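Local coordinates for protein HTH-type transcriptional activator AmpR (Pseudomonas aeruginosa PAO1, PDB 5MMH) that activates transcription of the beta-lactamase gene ampC as a homodimeric LysR-type regulator whose effector domain, the part present here, recognises cell-wall-derived muropeptides, at residues A[140-145]-A[153-158]. Numbering follows the deposited sequence.
Sequences LAMLEA and ALAPAA
Met142 sets its sulfur against the methyl of Ala153 and the backbone of Leu154, SD lying 3.7 Å from Ala153 CB and 3.5 Å from Leu154 O. With CG anti to the backbone N (chi1 178°) and chi2 also extended, the side chain reaches away from helix 139-147, and the bend at chi3 turns CE aside to lie 3.7 Å from Leu154 O. The sulfur also accepts a weak hydrogen bond from Leu154 N, 3.6 Å from SD and bent to 147° at the hydrogen. Beside it, Leu143 meets the strand chiefly through CD2, 3.6 Å from Ala155 CB and 4.0 Å from Ala153 CB. Both alanine methyls face the helix, whereas the side chain of Leu154 leaves on the other side of the strand to meet Trp115 and Trp118 of helix 114-121. Backbone hydrogen bonds join Ala153 to Leu86 and Ala155 to Thr84 of the antiparallel neighbour, strand 73-86. On the helix face turned from the strand, Glu144 forms a salt bridge with Arg162 of the second subunit. The helix thus packs across the edge strand of the sheet, the two segment axes approaching to 8.5 Å with their directions 135° apart, in the alpha/beta effector domain, which has the periplasmic-binding-protein-like fold of LysR-type regulators.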
loop_
_atom_site.group_PDB
_atom_site.type_symbol
_atom_site.label_atom_id
_atom_site.label_comp_id
_atom_site.label_asym_id
_atom_site.label_seq_id
_atom_site.Cartn_x
_atom_site.Cartn_y
_atom_site.Cartn_z
ATOM N N LEU A 140 -4.107 2.685 -0.325
ATOM C CA LEU A 140 -3.578 2.419 -1.661
ATOM C C LEU A 140 -4.007 1.044 -2.148
ATOM O O LEU A 140 -4.449 0.893 -3.292
ATOM C CB LEU A 140 -2.060 2.522 -1.658
ATOM C CG LEU A 140 -1.510 3.938 -1.508
ATOM C CD1 LEU A 140 -0.001 3.839 -1.413
ATOM C CD2 LEU A 140 -1.943 4.847 -2.661
ATOM N N ALA A 141 -3.889 0.026 -1.291
ATOM C CA ALA A 141 -4.311 -1.306 -1.707
ATOM C C ALA A 141 -5.819 -1.349 -1.893
ATOM O O ALA A 141 -6.313 -1.996 -2.824
ATOM C CB ALA A 141 -3.863 -2.354 -0.684
ATOM N N MET A 142 -6.557 -0.633 -1.030
ATOM C CA MET A 142 -8.013 -0.572 -1.122
ATOM C C MET A 142 -8.478 0.119 -2.403
ATOM O O MET A 142 -9.482 -0.292 -3.001
ATOM C CB MET A 142 -8.576 0.153 0.100
ATOM C CG MET A 142 -10.083 0.308 0.076
ATOM S SD MET A 142 -10.751 1.569 1.204
ATOM C CE MET A 142 -10.243 0.947 2.812
ATOM N N LEU A 143 -7.765 1.165 -2.847
ATOM C CA LEU A 143 -8.206 1.892 -4.037
ATOM C C LEU A 143 -7.852 1.146 -5.314
ATOM O O LEU A 143 -8.612 1.180 -6.289
ATOM C CB LEU A 143 -7.605 3.294 -4.063
ATOM C CG LEU A 143 -8.588 4.368 -3.584
ATOM C CD1 LEU A 143 -9.799 4.419 -4.499
ATOM C CD2 LEU A 143 -9.024 4.113 -2.142
ATOM N N GLU A 144 -6.689 0.491 -5.329
ATOM C CA GLU A 144 -6.353 -0.417 -6.418
ATOM C C GLU A 144 -7.381 -1.546 -6.540
ATOM O O GLU A 144 -7.803 -1.887 -7.650
ATOM C CB GLU A 144 -4.943 -0.973 -6.212
ATOM C CG GLU A 144 -4.518 -1.984 -7.266
ATOM C CD GLU A 144 -4.332 -1.374 -8.645
ATOM O OE1 GLU A 144 -4.414 -2.127 -9.647
ATOM O OE2 GLU A 144 -4.073 -0.150 -8.726
ATOM N N ALA A 145 -7.817 -2.124 -5.412
ATOM C CA ALA A 145 -8.881 -3.126 -5.482
ATOM C C ALA A 145 -10.160 -2.531 -6.045
ATOM O O ALA A 145 -10.857 -3.173 -6.838
ATOM C CB ALA A 145 -9.152 -3.726 -4.104
ATOM N N ALA A 153 -14.856 1.387 -2.189
ATOM C CA ALA A 153 -13.908 1.892 -1.202
ATOM C C ALA A 153 -14.484 3.037 -0.371
ATOM O O ALA A 153 -15.363 3.784 -0.809
ATOM C CB ALA A 153 -12.625 2.368 -1.878
ATOM N N LEU A 154 -13.953 3.168 0.842
ATOM C CA LEU A 154 -14.237 4.270 1.753
ATOM C C LEU A 154 -12.891 4.785 2.242
ATOM O O LEU A 154 -12.209 4.116 3.029
ATOM C CB LEU A 154 -15.125 3.820 2.915
ATOM C CG LEU A 154 -15.397 4.816 4.045
ATOM C CD1 LEU A 154 -16.127 6.057 3.528
ATOM C CD2 LEU A 154 -16.191 4.134 5.150
ATOM N N ALA A 155 -12.513 5.971 1.781
ATOM C CA ALA A 155 -11.139 6.438 1.886
ATOM C C ALA A 155 -11.148 7.958 1.791
ATOM O O ALA A 155 -12.180 8.556 1.452
ATOM C CB ALA A 155 -10.268 5.819 0.777
ATOM N N PRO A 156 -10.019 8.617 2.086
ATOM C CA PRO A 156 -9.960 10.090 1.973
ATOM C C PRO A 156 -9.845 10.528 0.519
ATOM O O PRO A 156 -8.866 10.209 -0.158
ATOM C CB PRO A 156 -8.697 10.461 2.766
ATOM C CG PRO A 156 -8.375 9.260 3.607
ATOM C CD PRO A 156 -8.837 8.079 2.788
ATOM N N ALA A 157 -10.850 11.269 0.042
ATOM C CA ALA A 157 -10.831 11.766 -1.338
ATOM C C ALA A 157 -9.596 12.609 -1.609
ATOM O O ALA A 157 -9.021 12.553 -2.703
ATOM C CB ALA A 157 -12.083 12.603 -1.632
ATOM N N ALA A 158 -9.177 13.397 -0.620
ATOM C CA ALA A 158 -8.075 14.330 -0.795
ATOM C C ALA A 158 -6.739 13.631 -0.981
ATOM O O ALA A 158 -5.752 14.291 -1.304
ATOM C CB ALA A 158 -8.015 15.282 0.398
#